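PDB 1R9D: glycerol dehydratase from Clostridium butyricum, which probably catalyses the dehydration of glycerol without vitamin B12, as a glycyl-radical lyase related to pyruvate formate-lyase. Local coordinates for residues V151-N156 against S448-L453; A454-L459 against K489-Q494; I471-Q476 against M495-K500; V619-V624 against F635-Y640. All coordinates share one frame; numbering follows the deposited sequence.

Contact 1: V151-N156 against S448-L453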
# COMPACT_ATOMS: atom_id res chain seq x y z
N VAL A 151 -24.42 -8.14 -18.01
CA VAL A 151 -25.28 -8.64 -16.94
C VAL A 151 -25.31 -7.62 -15.80
O VAL A 151 -26.35 -7.39 -15.19
CB VAL A 151 -24.79 -10.00 -16.40
CG1 VAL A 151 -25.57 -10.39 -15.15
CG2 VAL A 151 -24.97 -11.07 -17.47
N PHE A 152 -24.16 -7.01 -15.51
CA PHE A 152 -24.09 -6.01 -14.46
C PHE A 152 -23.01 -4.98 -14.78
O PHE A 152 -22.21 -5.18 -15.70
CB PHE A 152 -23.81 -6.68 -13.10
CG PHE A 152 -22.45 -7.32 -13.00
CD1 PHE A 152 -21.32 -6.56 -12.68
CD2 PHE A 152 -22.29 -8.68 -13.23
CE1 PHE A 152 -20.07 -7.15 -12.60
CE2 PHE A 152 -21.04 -9.29 -13.15
CZ PHE A 152 -19.92 -8.52 -12.83
N THR A 153 -23.01 -3.87 -14.05
CA THR A 153 -22.01 -2.83 -14.25
C THR A 153 -21.51 -2.30 -12.92
O THR A 153 -22.29 -2.06 -12.01
CB THR A 153 -22.58 -1.63 -15.05
OG1 THR A 153 -21.59 -0.58 -15.08
CG2 THR A 153 -23.85 -1.09 -14.41
N VAL A 154 -20.20 -2.13 -12.82
CA VAL A 154 -19.59 -1.60 -11.60
C VAL A 154 -18.88 -0.30 -11.99
O VAL A 154 -17.92 0.11 -11.35
CB VAL A 154 -18.56 -2.58 -10.99
CG1 VAL A 154 -19.28 -3.79 -10.39
CG2 VAL A 154 -17.58 -3.05 -12.06
N GLY A 155 -19.39 0.34 -13.03
CA GLY A 155 -18.79 1.58 -13.49
C GLY A 155 -18.79 2.77 -12.55
O GLY A 155 -17.84 3.56 -12.56
N ASN A 156 -19.82 2.91 -11.73
CA ASN A 156 -19.92 4.06 -10.84
C ASN A 156 -18.64 4.44 -10.09
O ASN A 156 -18.14 5.55 -10.27
CB ASN A 156 -21.08 3.87 -9.85
CG ASN A 156 -21.55 5.18 -9.25
OD1 ASN A 156 -21.23 6.27 -9.75
ND2 ASN A 156 -22.33 5.10 -8.17
N SER A 448 -22.71 0.71 -5.39
CA SER A 448 -21.52 0.06 -5.92
C SER A 448 -21.71 -0.67 -7.25
O SER A 448 -20.74 -1.04 -7.89
CB SER A 448 -20.96 -0.91 -4.88
OG SER A 448 -21.83 -2.00 -4.66
N ALA A 449 -22.96 -0.88 -7.66
CA ALA A 449 -23.22 -1.57 -8.92
C ALA A 449 -24.71 -1.70 -9.24
O ALA A 449 -25.56 -1.53 -8.37
CB ALA A 449 -22.61 -2.96 -8.88
N PHE A 450 -25.00 -1.97 -10.51
CA PHE A 450 -26.37 -2.21 -10.96
C PHE A 450 -26.31 -3.61 -11.57
O PHE A 450 -25.39 -3.92 -12.33
CB PHE A 450 -26.82 -1.20 -12.02
CG PHE A 450 -27.17 0.16 -11.47
CD1 PHE A 450 -26.35 1.25 -11.73
CD2 PHE A 450 -28.30 0.34 -10.69
CE1 PHE A 450 -26.67 2.51 -11.23
CE2 PHE A 450 -28.63 1.59 -10.18
CZ PHE A 450 -27.81 2.68 -10.45
N PHE A 451 -27.29 -4.44 -11.23
CA PHE A 451 -27.34 -5.83 -11.68
C PHE A 451 -28.66 -6.08 -12.42
O PHE A 451 -29.72 -5.80 -11.89
CB PHE A 451 -27.23 -6.74 -10.45
CG PHE A 451 -27.08 -8.20 -10.77
CD1 PHE A 451 -25.82 -8.78 -10.83
CD2 PHE A 451 -28.21 -8.99 -10.96
CE1 PHE A 451 -25.68 -10.15 -11.07
CE2 PHE A 451 -28.08 -10.36 -11.21
CZ PHE A 451 -26.82 -10.94 -11.26
N ASN A 452 -28.57 -6.61 -13.63
CA ASN A 452 -29.76 -6.87 -14.45
C ASN A 452 -30.39 -8.23 -14.14
O ASN A 452 -29.94 -9.26 -14.62
CB ASN A 452 -29.38 -6.83 -15.94
CG ASN A 452 -30.60 -6.83 -16.85
OD1 ASN A 452 -31.64 -7.39 -16.51
ND2 ASN A 452 -30.46 -6.22 -18.02
N LEU A 453 -31.45 -8.21 -13.33
CA LEU A 453 -32.15 -9.43 -12.95
C LEU A 453 -32.79 -10.13 -14.14
O LEU A 453 -32.85 -11.36 -14.19
CB LEU A 453 -33.21 -9.12 -11.90
CG LEU A 453 -32.75 -8.51 -10.58
CD1 LEU A 453 -33.98 -8.05 -9.80
CD2 LEU A 453 -31.94 -9.53 -9.78
O HOH W 1 -18.72 0.96 -8.73

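Contact 2: A454-L459 against K489-Q494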
# COMPACT_ATOMS: atom_id res chain seq x y z
N ALA A 454 -33.28 -9.35 -15.10
CA ALA A 454 -33.93 -9.91 -16.28
C ALA A 454 -32.97 -10.76 -17.13
O ALA A 454 -33.38 -11.76 -17.72
CB ALA A 454 -34.53 -8.79 -17.13
N ARG A 455 -31.71 -10.36 -17.18
CA ARG A 455 -30.72 -11.11 -17.94
C ARG A 455 -30.50 -12.49 -17.34
O ARG A 455 -30.17 -13.44 -18.06
CB ARG A 455 -29.39 -10.35 -17.98
CG ARG A 455 -29.42 -9.14 -18.90
CD ARG A 455 -29.20 -9.56 -20.34
NE ARG A 455 -27.82 -9.97 -20.55
CZ ARG A 455 -27.39 -10.70 -21.57
NH1 ARG A 455 -28.24 -11.13 -22.49
NH2 ARG A 455 -26.10 -11.02 -21.67
N ILE A 456 -30.67 -12.62 -16.03
CA ILE A 456 -30.50 -13.91 -15.37
C ILE A 456 -31.61 -14.86 -15.83
O ILE A 456 -31.38 -16.07 -15.99
CB ILE A 456 -30.51 -13.76 -13.83
CG1 ILE A 456 -29.35 -12.87 -13.38
CG2 ILE A 456 -30.39 -15.13 -13.16
CD1 ILE A 456 -27.97 -13.38 -13.78
N VAL A 457 -32.81 -14.33 -16.06
CA VAL A 457 -33.91 -15.17 -16.53
C VAL A 457 -33.58 -15.63 -17.95
O VAL A 457 -33.77 -16.80 -18.29
CB VAL A 457 -35.25 -14.41 -16.55
CG1 VAL A 457 -36.32 -15.25 -17.24
CG2 VAL A 457 -35.68 -14.08 -15.12
N GLU A 458 -33.08 -14.71 -18.77
CA GLU A 458 -32.72 -15.03 -20.16
C GLU A 458 -31.63 -16.10 -20.20
O GLU A 458 -31.69 -17.03 -21.00
CB GLU A 458 -32.24 -13.75 -20.87
CG GLU A 458 -31.87 -13.95 -22.33
CD GLU A 458 -31.52 -12.64 -23.04
OE1 GLU A 458 -31.30 -12.68 -24.27
OE2 GLU A 458 -31.47 -11.58 -22.38
N LEU A 459 -30.64 -15.97 -19.32
CA LEU A 459 -29.55 -16.94 -19.27
C LEU A 459 -29.99 -18.28 -18.69
O LEU A 459 -29.35 -19.30 -18.95
CB LEU A 459 -28.37 -16.38 -18.47
CG LEU A 459 -27.61 -15.25 -19.17
CD1 LEU A 459 -26.58 -14.66 -18.21
CD2 LEU A 459 -26.93 -15.77 -20.43
N LYS A 489 -33.84 -23.73 -9.73
CA LYS A 489 -32.50 -24.15 -9.34
C LYS A 489 -31.47 -23.61 -10.32
O LYS A 489 -30.38 -23.20 -9.92
CB LYS A 489 -32.41 -25.68 -9.27
CG LYS A 489 -33.22 -26.27 -8.15
CD LYS A 489 -32.99 -27.77 -8.01
CE LYS A 489 -33.78 -28.33 -6.83
NZ LYS A 489 -33.63 -29.80 -6.71
N ALA A 490 -31.82 -23.62 -11.60
CA ALA A 490 -30.93 -23.12 -12.64
C ALA A 490 -30.82 -21.60 -12.50
O ALA A 490 -29.75 -21.02 -12.68
CB ALA A 490 -31.47 -23.49 -14.01
N TYR A 491 -31.95 -20.96 -12.19
CA TYR A 491 -32.02 -19.51 -12.00
C TYR A 491 -31.05 -19.13 -10.88
O TYR A 491 -30.27 -18.18 -11.01
CB TYR A 491 -33.45 -19.13 -11.63
CG TYR A 491 -33.67 -17.69 -11.19
CD1 TYR A 491 -33.58 -16.64 -12.10
CD2 TYR A 491 -34.01 -17.40 -9.88
CE1 TYR A 491 -33.84 -15.32 -11.70
CE2 TYR A 491 -34.28 -16.09 -9.47
CZ TYR A 491 -34.19 -15.06 -10.38
OH TYR A 491 -34.46 -13.77 -9.98
N LYS A 492 -31.11 -19.87 -9.78
CA LYS A 492 -30.24 -19.61 -8.64
C LYS A 492 -28.76 -19.81 -8.99
O LYS A 492 -27.90 -19.07 -8.52
CB LYS A 492 -30.63 -20.51 -7.46
CG LYS A 492 -29.76 -20.34 -6.21
CD LYS A 492 -30.42 -21.01 -5.02
CE LYS A 492 -29.53 -21.02 -3.78
NZ LYS A 492 -28.43 -22.02 -3.88
N ALA A 493 -28.48 -20.80 -9.84
CA ALA A 493 -27.10 -21.08 -10.25
C ALA A 493 -26.53 -19.95 -11.10
O ALA A 493 -25.34 -19.61 -10.98
CB ALA A 493 -27.04 -22.40 -11.01
N GLN A 494 -27.35 -19.39 -11.99
CA GLN A 494 -26.89 -18.28 -12.82
C GLN A 494 -26.68 -17.05 -11.94
O GLN A 494 -25.68 -16.35 -12.07
CB GLN A 494 -27.93 -17.94 -13.90
CG GLN A 494 -28.08 -18.98 -15.01
CD GLN A 494 -26.82 -19.18 -15.84
OE1 GLN A 494 -26.08 -18.23 -16.11
NE2 GLN A 494 -26.58 -20.42 -16.26

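Contact 3: I471-Q476 against M495-K500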
# COMPACT_ATOMS: atom_id res chain seq x y z
N ILE A 471 -21.20 -17.67 -21.53
CA ILE A 471 -20.80 -16.65 -20.56
C ILE A 471 -21.13 -17.00 -19.11
O ILE A 471 -20.50 -16.50 -18.18
CB ILE A 471 -21.42 -15.27 -20.88
CG1 ILE A 471 -22.95 -15.33 -20.76
CG2 ILE A 471 -21.02 -14.83 -22.28
CD1 ILE A 471 -23.63 -13.97 -20.88
N GLY A 472 -22.13 -17.86 -18.92
CA GLY A 472 -22.51 -18.25 -17.58
C GLY A 472 -22.33 -19.74 -17.36
O GLY A 472 -21.85 -20.45 -18.25
N PRO A 473 -22.70 -20.26 -16.17
CA PRO A 473 -22.56 -21.69 -15.90
C PRO A 473 -23.40 -22.47 -16.90
O PRO A 473 -24.39 -21.96 -17.41
CB PRO A 473 -23.11 -21.83 -14.48
CG PRO A 473 -22.86 -20.49 -13.88
CD PRO A 473 -23.21 -19.55 -15.00
N LYS A 474 -23.01 -23.71 -17.19
CA LYS A 474 -23.80 -24.50 -18.11
C LYS A 474 -24.81 -25.27 -17.28
O LYS A 474 -24.58 -26.41 -16.88
CB LYS A 474 -22.93 -25.47 -18.91
CG LYS A 474 -23.67 -26.05 -20.11
CD LYS A 474 -22.82 -27.02 -20.91
CE LYS A 474 -23.60 -27.57 -22.10
NZ LYS A 474 -22.83 -28.61 -22.84
N THR A 475 -25.93 -24.61 -16.99
CA THR A 475 -26.99 -25.23 -16.20
C THR A 475 -27.84 -26.14 -17.08
O THR A 475 -27.73 -26.13 -18.30
CB THR A 475 -27.88 -24.15 -15.55
OG1 THR A 475 -28.18 -23.13 -16.52
CG2 THR A 475 -27.16 -23.52 -14.36
N GLN A 476 -28.68 -26.94 -16.44
CA GLN A 476 -29.55 -27.88 -17.15
C GLN A 476 -30.28 -27.25 -18.34
O GLN A 476 -30.83 -26.15 -18.24
CB GLN A 476 -30.57 -28.46 -16.17
CG GLN A 476 -31.71 -29.22 -16.82
CD GLN A 476 -32.68 -29.77 -15.81
OE1 GLN A 476 -33.08 -29.08 -14.87
NE2 GLN A 476 -33.09 -31.03 -15.99
N MET A 495 -27.63 -16.81 -11.04
CA MET A 495 -27.55 -15.67 -10.12
C MET A 495 -26.27 -15.74 -9.30
O MET A 495 -25.54 -14.76 -9.16
CB MET A 495 -28.76 -15.68 -9.18
CG MET A 495 -28.93 -14.41 -8.34
SD MET A 495 -29.54 -13.00 -9.29
CE MET A 495 -31.30 -13.41 -9.45
N GLU A 496 -25.99 -16.92 -8.75
CA GLU A 496 -24.81 -17.14 -7.93
C GLU A 496 -23.50 -16.78 -8.62
O GLU A 496 -22.64 -16.13 -8.03
CB GLU A 496 -24.77 -18.60 -7.48
CG GLU A 496 -23.50 -19.01 -6.75
CD GLU A 496 -23.51 -20.47 -6.34
OE1 GLU A 496 -23.76 -21.33 -7.22
OE2 GLU A 496 -23.28 -20.76 -5.15
N TYR A 497 -23.36 -17.21 -9.87
CA TYR A 497 -22.14 -16.96 -10.63
C TYR A 497 -21.88 -15.48 -10.88
O TYR A 497 -20.80 -14.97 -10.60
CB TYR A 497 -22.20 -17.69 -11.97
CG TYR A 497 -20.94 -17.51 -12.80
CD1 TYR A 497 -19.79 -18.25 -12.52
CD2 TYR A 497 -20.89 -16.59 -13.85
CE1 TYR A 497 -18.62 -18.07 -13.25
CE2 TYR A 497 -19.72 -16.40 -14.59
CZ TYR A 497 -18.59 -17.15 -14.28
OH TYR A 497 -17.42 -16.97 -14.98
N PHE A 498 -22.88 -14.77 -11.40
CA PHE A 498 -22.69 -13.36 -11.69
C PHE A 498 -22.65 -12.45 -10.47
O PHE A 498 -21.95 -11.44 -10.49
CB PHE A 498 -23.75 -12.90 -12.70
CG PHE A 498 -23.53 -13.47 -14.07
CD1 PHE A 498 -22.51 -13.00 -14.89
CD2 PHE A 498 -24.30 -14.54 -14.52
CE1 PHE A 498 -22.25 -13.58 -16.13
CE2 PHE A 498 -24.05 -15.13 -15.77
CZ PHE A 498 -23.02 -14.65 -16.57
N VAL A 499 -23.38 -12.79 -9.41
CA VAL A 499 -23.34 -11.96 -8.22
C VAL A 499 -21.94 -12.09 -7.61
O VAL A 499 -21.37 -11.12 -7.12
CB VAL A 499 -24.40 -12.38 -7.17
CG1 VAL A 499 -24.17 -11.62 -5.87
CG2 VAL A 499 -25.79 -12.07 -7.69
N LYS A 500 -21.37 -13.29 -7.67
CA LYS A 500 -20.04 -13.52 -7.14
C LYS A 500 -19.02 -12.60 -7.82
O LYS A 500 -18.22 -11.94 -7.15
CB LYS A 500 -19.60 -14.97 -7.35
CG LYS A 500 -18.26 -15.30 -6.71
CD LYS A 500 -17.42 -16.23 -7.56
CE LYS A 500 -18.09 -17.57 -7.79
NZ LYS A 500 -17.22 -18.47 -8.61

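Contact 4: V619-V624 against F635-Y640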
# COMPACT_ATOMS: atom_id res chain seq x y z
N VAL A 619 -33.73 -14.33 -4.24
CA VAL A 619 -32.61 -15.13 -4.71
C VAL A 619 -31.41 -14.21 -4.89
O VAL A 619 -30.28 -14.54 -4.52
CB VAL A 619 -32.95 -15.83 -6.04
CG1 VAL A 619 -31.71 -16.52 -6.61
CG2 VAL A 619 -34.06 -16.86 -5.80
N TYR A 620 -31.65 -13.04 -5.48
CA TYR A 620 -30.60 -12.05 -5.68
C TYR A 620 -30.09 -11.56 -4.32
O TYR A 620 -28.89 -11.55 -4.04
CB TYR A 620 -31.14 -10.86 -6.47
CG TYR A 620 -30.20 -9.67 -6.48
CD1 TYR A 620 -29.04 -9.69 -7.25
CD2 TYR A 620 -30.46 -8.54 -5.71
CE1 TYR A 620 -28.15 -8.61 -7.25
CE2 TYR A 620 -29.58 -7.45 -5.69
CZ TYR A 620 -28.43 -7.50 -6.47
OH TYR A 620 -27.55 -6.43 -6.47
N CYS A 621 -31.02 -11.16 -3.46
CA CYS A 621 -30.66 -10.64 -2.14
C CYS A 621 -29.85 -11.62 -1.28
O CYS A 621 -28.90 -11.21 -0.62
CB CYS A 621 -31.93 -10.19 -1.39
SG CYS A 621 -32.77 -8.74 -2.14
N ARG A 622 -30.22 -12.90 -1.30
CA ARG A 622 -29.50 -13.89 -0.51
C ARG A 622 -28.07 -14.09 -1.01
O ARG A 622 -27.17 -14.39 -0.22
CB ARG A 622 -30.23 -15.24 -0.52
CG ARG A 622 -31.61 -15.21 0.11
CD ARG A 622 -32.27 -16.58 0.02
NE ARG A 622 -33.67 -16.56 0.43
CZ ARG A 622 -34.67 -16.94 -0.36
NH1 ARG A 622 -34.43 -17.38 -1.59
NH2 ARG A 622 -35.92 -16.90 0.09
N GLU A 623 -27.86 -13.95 -2.31
CA GLU A 623 -26.52 -14.09 -2.85
C GLU A 623 -25.65 -12.91 -2.41
O GLU A 623 -24.53 -13.10 -1.94
CB GLU A 623 -26.54 -14.15 -4.39
CG GLU A 623 -27.13 -15.42 -4.99
CD GLU A 623 -26.49 -16.70 -4.46
OE1 GLU A 623 -25.25 -16.75 -4.34
OE2 GLU A 623 -27.24 -17.66 -4.17
N VAL A 624 -26.18 -11.70 -2.54
CA VAL A 624 -25.44 -10.50 -2.16
C VAL A 624 -24.98 -10.55 -0.69
O VAL A 624 -23.84 -10.19 -0.38
CB VAL A 624 -26.28 -9.22 -2.38
CG1 VAL A 624 -25.55 -8.00 -1.84
CG2 VAL A 624 -26.57 -9.04 -3.87
N PHE A 635 -21.87 -6.83 2.52
CA PHE A 635 -22.58 -6.32 1.35
C PHE A 635 -24.06 -6.39 1.74
O PHE A 635 -24.46 -7.26 2.52
CB PHE A 635 -22.36 -7.21 0.13
CG PHE A 635 -21.14 -6.87 -0.68
CD1 PHE A 635 -19.86 -7.06 -0.16
CD2 PHE A 635 -21.27 -6.37 -1.97
CE1 PHE A 635 -18.72 -6.76 -0.92
CE2 PHE A 635 -20.14 -6.07 -2.74
CZ PHE A 635 -18.87 -6.26 -2.22
N GLN A 636 -24.85 -5.46 1.22
CA GLN A 636 -26.29 -5.46 1.48
C GLN A 636 -26.94 -5.05 0.17
O GLN A 636 -26.51 -4.09 -0.47
CB GLN A 636 -26.66 -4.49 2.61
CG GLN A 636 -26.14 -3.09 2.44
CD GLN A 636 -26.62 -2.15 3.54
OE1 GLN A 636 -27.42 -2.54 4.40
NE2 GLN A 636 -26.13 -0.92 3.52
N PRO A 637 -27.97 -5.79 -0.26
CA PRO A 637 -28.66 -5.49 -1.52
C PRO A 637 -29.67 -4.35 -1.50
O PRO A 637 -30.27 -4.04 -0.47
CB PRO A 637 -29.31 -6.82 -1.86
CG PRO A 637 -29.72 -7.33 -0.50
CD PRO A 637 -28.48 -7.04 0.34
N GLY A 638 -29.84 -3.73 -2.66
CA GLY A 638 -30.82 -2.67 -2.82
C GLY A 638 -31.60 -3.02 -4.08
O GLY A 638 -31.17 -3.89 -4.84
N LEU A 639 -32.73 -2.35 -4.29
CA LEU A 639 -33.56 -2.58 -5.47
C LEU A 639 -34.06 -1.24 -6.02
O LEU A 639 -35.20 -0.86 -5.78
CB LEU A 639 -34.75 -3.49 -5.12
CG LEU A 639 -34.44 -4.90 -4.60
CD1 LEU A 639 -35.71 -5.51 -4.02
CD2 LEU A 639 -33.88 -5.77 -5.72
N TYR A 640 -33.18 -0.52 -6.71
CA TYR A 640 -33.52 0.78 -7.31
C TYR A 640 -32.75 0.89 -8.63
O TYR A 640 -31.72 0.24 -8.79
CB TYR A 640 -33.23 1.94 -6.34
CG TYR A 640 -31.78 2.19 -6.00
CD1 TYR A 640 -30.95 2.91 -6.86
CD2 TYR A 640 -31.25 1.78 -4.77
CE1 TYR A 640 -29.64 3.22 -6.51
CE2 TYR A 640 -29.94 2.08 -4.41
CZ TYR A 640 -29.14 2.80 -5.28
OH TYR A 640 -27.85 3.10 -4.91

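Contact 1: V151-N156 against S448-L453
A short antiparallel strand pair, F152-T153 against F450-F451, belongs to the mixed sheet that 449-452 also builds with strand 543-551, and it borders the substrate: the F450 side chain comes within about 3 Å of a bound glycerol. T153 and F450 form the hydrogen-bonded pair, T153 N giving to F450 O at 2.9 Å and F450 N to T153 O at 3.1 Å. One step along, F152 and F451 are the non-hydrogen-bonded pair. Beyond it N452 N gives to V151 O at 2.8 Å. On the glycerol side T153 and F450 run side by side in the same direction, and T153 CG2 lies at the edge of the F450 ring. The opposite side is apolar. There V151 CG1 rests over one face of the F451 ring, 4.1 Å from CE1, while F152 CB touches F451 CD1 at 3.7 Å. At the far end the strands part. V154 CG1 still reaches A449 CB at 3.7 Å, but V154 O and S448 O are bridged by a water that donates to both. The S448 hydroxyl turns elsewhere, to D506. With OG1 of T153 anti to its own nitrogen (chi1 173°), the hydroxyl closes an ST turn, accepting from G155 N at 3.1 Å.

Contact 2: A454-L459 against K489-Q494
I456 CG2 packs between Y491 and Q494 in this helix-helix contact, where helix 453-461 meets the long helix 484-516; the axes of 454-459 and 489-494 come within 9.0 Å, with N-to-C directions 123° apart. The methyl lies 3.7 Å from Y491 CD1 and 3.8 Å from Q494 CB, so it sits between two side chains one turn apart on the partner helix. I456 and Y491 meet at about a right angle. V457 CG2 reaches the same ring farther out, 4.1 Å from Y491 CE1. On the other flank, L459 CB packs against the Q494 amide, 3.8 Å from OE1. No hydrogen bond spans the two segments: the fit is van der Waals packing, apolar around I456 and Y491, with the Q494 amide laid on L459. Partners further out hold two of these groups. Y491 OH bonds to G616 O, which ties the ring to helix 607-624; I556 of helix 553-569 packs on both V457 and Y491. A bend at chi2 (-63°) folds the Q494 chain back beside L459, where its NE2 is gripped twice, by P473 O and by T475 OG1 of the loop that joins the two helices. The amide's other end is less well served: Q494 OE1 is buried against L459 CB and CD1 and has no hydrogen-bond partner in the model.

Contact 3: I471-Q476 against M495-K500
P473 and Y497 make the tight part of this contact, where the loop between helices 453-461 and 484-516 lies back on the second of them. P473 CG approaches Y497 CB to 3.5 Å, and its CD is close behind at 3.7 Å, so one side of the pyrrolidine ring covers the root of the tyrosine. With CG anti to the backbone nitrogen (chi1 -178°), Y497 leads its ring past the proline toward I471 O, which lies 3.7 Å from CE2. The same carbonyl oxygen is 3.5 Å from F498 CZ, and G472, having no side chain, lets its CA come within 3.8 Å of that ring carbon. The two aromatics also support each other, for Y497 CD2 stands 3.8 Å above the F498 ring, over its centre. The packing is looser at the I471 side chain, whose CG1 is 4.2 Å from F498 CZ. Farther along, the loop leaves the helix: K474, the centre of an inverse gamma turn, is exposed to solvent. On the helix side, K500 packs on I194 of the second subunit. No hydrogen bond joins the two segments, and the I471 oxygen meets ring carbons of Y497 and F498, so the fit depends on shape and van der Waals contact, while the polar end of Y497 is held separately, by E142.

Contact 4: V619-V624 against F635-Y640
V624 holds CG1 anti to its backbone nitrogen (chi1 174°), which lays that methyl against the start of P637, 3.6 Å from its N and 3.8 Å from its CD. A similar torsion in Y620 (chi1 169°) swings the phenol along the same side of the helix, and there CE2 meets P637 CB at 3.9 Å. C621 completes the seat: its CB and SG are both 3.7 Å from P637 CG. The proline is thus taken up by three side chains of the last helical turns, and P637 and each of Y620 and V624 pass alongside one another with opposite directions. Helix 607-624 is the last helix of the long connection between strands 543-551 and 634-635, parallel neighbours in one sheet, and the residues packed on it here run from F635 into the loop before helix 644-650. Backbone bonds from Q636 to S546 and from G638 to P548 and G550 hold this loop to the sheet. F635 meets the helix end chiefly through CB, 3.4 Å from V624 O, and then carries its ring off toward C503 and N507 of helix 484-516. At the other end L639 CD2 makes a looser contact with Y620 CD2. Within the helix, V624 CG2 stands 3.5 Å above the plane of the Y620 ring, offset toward its rim.

Following the chain, contact 1 comes first and closes much the longest loop, bringing 151-156 back to 448-453 across 291 intervening residues. Strand 449-452 then runs straight into helix 453-461, where contact 2 opens. Contact 2 closes over 29 residues and contact 3 over 18, and the two cross, since 471-476 falls between the two halves of contact 2 and both end on helix 484-516. Contact 4, in series after them, closes a loop of only ten residues. None nests inside another. F451 of contact 1 links all four, touching I456, M495, F498 and Y620, so that the sheet, three helices and the loops beside them meet around it, with contact 3 at the less buried edge.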